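Local coordinates for protein D-alanine--D-alanine ligase (Acinetobacter baumannii ACICU, PDB 5D8D) that joins two D-alanine molecules into D-alanyl-D-alanine at the cost of ATP, supplying a building block for peptidoglycan in the bacterial cell wall, at residues 110-115 and 239-244; 229-234 and 256-261. All coordinates share one frame; numbering follows the deposited sequence.

In the fold
Both interactions involve helix 229-245 of the ATP-grasp region, at different points along it. Interaction 1 takes residues 239-244 from the later half, where they receive the loop that leaves helix 100-108 and leads to strand 117-120. Interaction 2 takes the opening turns, residues 229-234, which face the end of strand 252-259. Their centres lie about 14 Å apart, without touching. Interaction 1 is largely buried and apolar, with an exposed arginine at its border, and sits closer to the centre of the chain. Interaction 2 is smaller, only partly buried and wholly polar, between a carboxylate and an amide. Within these two contacts, the start of the helix meets a polar side chain and its later half an apolar one.

Interaction 1 (110-115 and 239-244); sequences SDLPTA and CLRAFQ
The guanidinium of Arg-241 has the CD1 methyl of Leu-112 over one face, 3.4 Å above the plane and over its centre. Of the guanidinium atoms, CZ and NH2 come nearest to CD1, each at 3.5 Å. A bend at chi3 (-69°) turns the end of the arginine chain across the leucine. The other branch of Leu-112 goes to the helix backbone: CD2 lies 3.8 Å from CA of Ala-242 and also 3.8 Å from O of Arg-241, while the CB methyl of Ala-242 is a looser neighbour at 4.4 Å from CD2. Leu-112 thus sits with one methyl on the guanidinium face and the other against the helix backbone. Its own backbone N closes a Schellman motif on Trp-107 O, with Asp-111 as the C-prime residue ending helix 100-108. Trp-107 also gives its NE1 proton to Ala-242 O. Leu-112 joins the loop to helix 229-245 where that helix packs on Leu-266 of strand 264-270, in an antiparallel sheet of the ATP-grasp region. No hydrogen bond crosses between 110-115 and 239-244. The methyl lies on the flat face of the guanidinium, through dispersion, so this contact does not use the N-H groups, and the charge of the exposed arginine can probably remain solvated.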
loop_
_atom_site.group_PDB
_atom_site.type_symbol
_atom_site.label_atom_id
_atom_site.label_comp_id
_atom_site.label_asym_id
_atom_site.label_seq_id
_atom_site.Cartn_x
_atom_site.Cartn_y
_atom_site.Cartn_z
ATOM N N SER A 110 -7.422 -13.576 -3.933
ATOM C CA SER A 110 -8.575 -13.797 -3.057
ATOM C C SER A 110 -9.674 -14.555 -3.778
ATOM O O SER A 110 -10.817 -14.570 -3.309
ATOM C CB SER A 110 -9.126 -12.464 -2.548
ATOM O OG SER A 110 -8.077 -11.552 -2.268
ATOM N N ASP A 111 -9.320 -15.182 -4.905
ATOM C CA ASP A 111 -10.230 -16.019 -5.695
ATOM C C ASP A 111 -11.385 -15.229 -6.340
ATOM O O ASP A 111 -12.506 -15.725 -6.473
ATOM C CB ASP A 111 -10.716 -17.222 -4.854
ATOM C CG ASP A 111 -10.428 -18.555 -5.539
ATOM O OD1 ASP A 111 -10.902 -18.736 -6.692
ATOM O OD2 ASP A 111 -9.709 -19.397 -4.936
ATOM N N LEU A 112 -11.073 -14.008 -6.769
ATOM C CA LEU A 112 -12.033 -13.049 -7.304
ATOM C C LEU A 112 -11.620 -12.854 -8.763
ATOM O O LEU A 112 -10.420 -12.734 -9.062
ATOM C CB LEU A 112 -11.972 -11.721 -6.516
ATOM C CG LEU A 112 -12.971 -11.420 -5.387
ATOM C CD1 LEU A 112 -13.538 -12.646 -4.686
ATOM C CD2 LEU A 112 -12.372 -10.504 -4.352
ATOM N N PRO A 113 -12.593 -12.813 -9.678
ATOM C CA PRO A 113 -12.242 -12.746 -11.098
ATOM C C PRO A 113 -11.789 -11.368 -11.580
ATOM O O PRO A 113 -12.391 -10.360 -11.236
ATOM C CB PRO A 113 -13.547 -13.125 -11.780
ATOM C CG PRO A 113 -14.597 -12.568 -10.861
ATOM C CD PRO A 113 -14.045 -12.690 -9.464
ATOM N N THR A 114 -10.761 -11.361 -12.409
ATOM C CA THR A 114 -10.220 -10.156 -12.971
ATOM C C THR A 114 -9.462 -10.565 -14.227
ATOM O O THR A 114 -9.044 -11.711 -14.340
ATOM C CB THR A 114 -9.313 -9.440 -11.948
ATOM O OG1 THR A 114 -8.892 -8.190 -12.478
ATOM C CG2 THR A 114 -8.083 -10.249 -11.603
ATOM N N ALA A 115 -9.318 -9.665 -15.195
ATOM C CA ALA A 115 -8.756 -10.064 -16.481
ATOM C C ALA A 115 -7.247 -10.321 -16.395
ATOM O O ALA A 115 -6.524 -9.570 -15.725
ATOM C CB ALA A 115 -9.058 -9.027 -17.557
ATOM N N CYS A 239 -18.643 -7.219 -5.761
ATOM C CA CYS A 239 -17.938 -5.965 -5.530
ATOM C C CYS A 239 -17.741 -5.703 -4.044
ATOM O O CYS A 239 -16.750 -5.119 -3.659
ATOM C CB CYS A 239 -18.656 -4.794 -6.213
ATOM S SG CYS A 239 -18.570 -4.912 -8.009
ATOM N N LEU A 240 -18.681 -6.119 -3.212
ATOM C CA LEU A 240 -18.482 -6.003 -1.773
ATOM C C LEU A 240 -17.239 -6.737 -1.381
ATOM O O LEU A 240 -16.437 -6.210 -0.641
ATOM C CB LEU A 240 -19.668 -6.557 -0.999
ATOM C CG LEU A 240 -19.594 -6.530 0.519
ATOM C CD1 LEU A 240 -19.328 -5.144 1.046
ATOM C CD2 LEU A 240 -20.905 -7.058 1.048
ATOM N N ARG A 241 -17.070 -7.946 -1.901
ATOM C CA ARG A 241 -15.902 -8.767 -1.587
ATOM C C ARG A 241 -14.618 -8.183 -2.146
ATOM O O ARG A 241 -13.564 -8.262 -1.524
ATOM C CB ARG A 241 -16.076 -10.188 -2.116
ATOM C CG ARG A 241 -17.234 -10.929 -1.490
ATOM C CD ARG A 241 -16.960 -12.417 -1.475
ATOM N NE ARG A 241 -16.971 -12.989 -2.818
ATOM C CZ ARG A 241 -16.339 -14.109 -3.193
ATOM N NH1 ARG A 241 -15.578 -14.809 -2.348
ATOM N NH2 ARG A 241 -16.461 -14.536 -4.452
ATOM N N ALA A 242 -14.699 -7.607 -3.328
ATOM C CA ALA A 242 -13.548 -6.918 -3.909
ATOM C C ALA A 242 -13.157 -5.714 -3.051
ATOM O O ALA A 242 -11.968 -5.383 -2.928
ATOM C CB ALA A 242 -13.854 -6.482 -5.337
ATOM N N PHE A 243 -14.167 -5.070 -2.476
ATOM C CA PHE A 243 -13.982 -3.853 -1.699
ATOM C C PHE A 243 -13.286 -4.246 -0.391
ATOM O O PHE A 243 -12.279 -3.638 -0.015
ATOM C CB PHE A 243 -15.352 -3.175 -1.466
ATOM C CG PHE A 243 -15.304 -1.790 -0.871
ATOM C CD1 PHE A 243 -15.024 -0.692 -1.662
ATOM C CD2 PHE A 243 -15.605 -1.584 0.479
ATOM C CE1 PHE A 243 -15.041 0.598 -1.125
ATOM C CE2 PHE A 243 -15.599 -0.296 1.033
ATOM C CZ PHE A 243 -15.324 0.802 0.219
ATOM N N GLN A 244 -13.823 -5.259 0.283
ATOM C CA GLN A 244 -13.192 -5.823 1.474
ATOM C C GLN A 244 -11.797 -6.385 1.238
ATOM O O GLN A 244 -10.887 -6.145 2.032
ATOM C CB GLN A 244 -14.079 -6.894 2.087
ATOM C CG GLN A 244 -15.293 -6.286 2.768
ATOM C CD GLN A 244 -16.454 -7.227 3.019
ATOM O OE1 GLN A 244 -17.364 -6.885 3.785
ATOM N NE2 GLN A 244 -16.474 -8.381 2.359
#

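Interaction 2 (229-234 and 256-261); sequences ETEEKK and AMQDEQ
Glu-231 reaches from the first turn of helix 229-245 toward Gln-258 near the end of strand 252-259, tying the helix start to the antiparallel sheet on which its later half also packs. Its CB leaves the helix on the side of the strand. CG, set anti to the carbonyl carbon (chi1 -72°), carries the chain on in extended form and comes within 4.1 Å of the Gln-258 amide atom modelled as OE1, an assignment that is probably reversed. CD lies 3.6 Å from the same atom, and there the carboxylate divides its work. OE1 of Glu-231 turns back to accept a hydrogen bond from the backbone N of Ser-228, three residues earlier. OE2 of Glu-231 faces the glutamine, 3.1 Å from that same amide atom. The two side chains cross at about a right angle, and the carboxylate and amide planes are 67° apart. Gln-258 also touches Leu-227, Phe-184 and Arg-182, the last within the predicted ATP-binding stretch. With the amide reversed, it may give a hydrogen bond to OE2. The Ser-228 N-H, at the start of the helix, would tend to stabilise a negative carboxylate; whether OE2 also gains an amide N-H depends on the orientation of Gln-258.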
loop_
_atom_site.group_PDB
_atom_site.type_symbol
_atom_site.label_atom_id
_atom_site.label_comp_id
_atom_site.label_asym_id
_atom_site.label_seq_id
_atom_site.Cartn_x
_atom_site.Cartn_y
_atom_site.Cartn_z
ATOM N N GLU A 229 -32.550 -7.731 -11.729
ATOM C CA GLU A 229 -32.443 -7.702 -10.274
ATOM C C GLU A 229 -31.391 -8.720 -9.774
ATOM O O GLU A 229 -30.570 -8.416 -8.888
ATOM C CB GLU A 229 -33.811 -7.960 -9.608
ATOM C CG GLU A 229 -34.182 -6.896 -8.567
ATOM C CD GLU A 229 -35.330 -7.311 -7.652
ATOM O OE1 GLU A 229 -35.396 -6.792 -6.512
ATOM O OE2 GLU A 229 -36.162 -8.156 -8.063
ATOM N N THR A 230 -31.394 -9.902 -10.383
ATOM C CA THR A 230 -30.481 -10.967 -9.991
ATOM C C THR A 230 -29.049 -10.659 -10.372
ATOM O O THR A 230 -28.168 -10.703 -9.527
ATOM C CB THR A 230 -30.981 -12.343 -10.507
ATOM O OG1 THR A 230 -31.783 -12.891 -9.475
ATOM C CG2 THR A 230 -29.860 -13.330 -10.837
ATOM N N GLU A 231 -28.821 -10.372 -11.644
ATOM C CA GLU A 231 -27.489 -10.004 -12.102
ATOM C C GLU A 231 -26.909 -8.869 -11.235
ATOM O O GLU A 231 -25.728 -8.924 -10.886
ATOM C CB GLU A 231 -27.508 -9.611 -13.584
ATOM C CG GLU A 231 -27.708 -10.810 -14.525
ATOM C CD GLU A 231 -27.884 -10.445 -15.993
ATOM O OE1 GLU A 231 -28.595 -9.457 -16.319
ATOM O OE2 GLU A 231 -27.317 -11.178 -16.829
ATOM N N GLU A 232 -27.747 -7.892 -10.856
ATOM C CA GLU A 232 -27.301 -6.715 -10.106
ATOM C C GLU A 232 -26.875 -7.065 -8.699
ATOM O O GLU A 232 -25.795 -6.680 -8.273
ATOM C CB GLU A 232 -28.373 -5.608 -10.081
ATOM C CG GLU A 232 -28.170 -4.469 -9.057
ATOM C CD GLU A 232 -28.812 -3.113 -9.431
ATOM O OE1 GLU A 232 -29.153 -2.879 -10.607
ATOM O OE2 GLU A 232 -28.955 -2.244 -8.542
ATOM N N LYS A 233 -27.710 -7.773 -7.966
ATOM C CA LYS A 233 -27.369 -8.031 -6.581
ATOM C C LYS A 233 -26.150 -8.996 -6.506
ATOM O O LYS A 233 -25.285 -8.860 -5.621
ATOM C CB LYS A 233 -28.610 -8.396 -5.755
ATOM C CG LYS A 233 -29.112 -9.812 -5.819
ATOM C CD LYS A 233 -30.440 -9.924 -5.036
ATOM C CE LYS A 233 -30.451 -11.036 -3.967
ATOM N NZ LYS A 233 -30.316 -12.418 -4.513
ATOM N N LYS A 234 -26.008 -9.858 -7.516
ATOM C CA LYS A 234 -24.833 -10.688 -7.623
ATOM C C LYS A 234 -23.561 -9.846 -7.858
ATOM O O LYS A 234 -22.522 -10.101 -7.262
ATOM C CB LYS A 234 -25.049 -11.770 -8.706
ATOM C CG LYS A 234 -24.251 -13.065 -8.592
ATOM C CD LYS A 234 -23.854 -13.505 -7.157
ATOM C CE LYS A 234 -25.023 -13.793 -6.207
ATOM N NZ LYS A 234 -25.861 -14.920 -6.706
ATOM N N ALA A 256 -16.443 -2.489 -12.838
ATOM C CA ALA A 256 -16.488 -3.873 -13.304
ATOM C C ALA A 256 -17.039 -3.956 -14.726
ATOM O O ALA A 256 -17.648 -3.011 -15.227
ATOM C CB ALA A 256 -17.308 -4.716 -12.344
ATOM N N MET A 257 -16.771 -5.086 -15.364
ATOM C CA MET A 257 -17.253 -5.439 -16.699
ATOM C C MET A 257 -18.258 -6.604 -16.594
ATOM O O MET A 257 -18.070 -7.501 -15.774
ATOM C CB MET A 257 -16.057 -5.900 -17.526
ATOM C CG MET A 257 -16.050 -5.430 -18.956
ATOM S SD MET A 257 -15.717 -3.670 -19.089
ATOM C CE MET A 257 -14.815 -3.584 -20.652
ATOM N N GLN A 258 -19.324 -6.600 -17.396
ATOM C CA GLN A 258 -20.019 -7.870 -17.724
ATOM C C GLN A 258 -19.722 -8.278 -19.159
ATOM O O GLN A 258 -19.845 -7.466 -20.036
ATOM C CB GLN A 258 -21.527 -7.800 -17.521
ATOM C CG GLN A 258 -22.199 -9.196 -17.487
ATOM C CD GLN A 258 -23.731 -9.177 -17.480
ATOM O OE1 GLN A 258 -24.414 -10.028 -16.837
ATOM N NE2 GLN A 258 -24.287 -8.223 -18.207
ATOM N N ASP A 259 -19.325 -9.527 -19.398
ATOM C CA ASP A 259 -18.979 -9.973 -20.772
ATOM C C ASP A 259 -20.213 -10.472 -21.494
ATOM O O ASP A 259 -21.278 -10.682 -20.877
ATOM C CB ASP A 259 -17.819 -11.022 -20.841
ATOM C CG ASP A 259 -18.123 -12.358 -20.122
ATOM O OD1 ASP A 259 -19.294 -12.712 -19.861
ATOM O OD2 ASP A 259 -17.146 -13.071 -19.793
ATOM N N GLU A 260 -20.070 -10.693 -22.794
ATOM C CA GLU A 260 -21.213 -11.141 -23.602
ATOM C C GLU A 260 -21.720 -12.551 -23.253
ATOM O O GLU A 260 -22.793 -12.920 -23.678
ATOM C CB GLU A 260 -20.932 -10.948 -25.106
ATOM C CG GLU A 260 -20.962 -9.457 -25.467
ATOM C CD GLU A 260 -20.520 -9.114 -26.872
ATOM O OE1 GLU A 260 -19.791 -9.908 -27.492
ATOM O OE2 GLU A 260 -20.871 -8.008 -27.339
ATOM N N GLN A 261 -20.982 -13.305 -22.444
ATOM C CA GLN A 261 -21.474 -14.583 -21.911
ATOM C C GLN A 261 -22.028 -14.470 -20.480
ATOM O O GLN A 261 -22.390 -15.488 -19.891
ATOM C CB GLN A 261 -20.365 -15.658 -21.975
ATOM C CG GLN A 261 -19.931 -16.067 -23.381
ATOM C CD GLN A 261 -19.158 -14.957 -24.115
ATOM O OE1 GLN A 261 -18.149 -14.440 -23.603
ATOM N NE2 GLN A 261 -19.635 -14.575 -25.311
#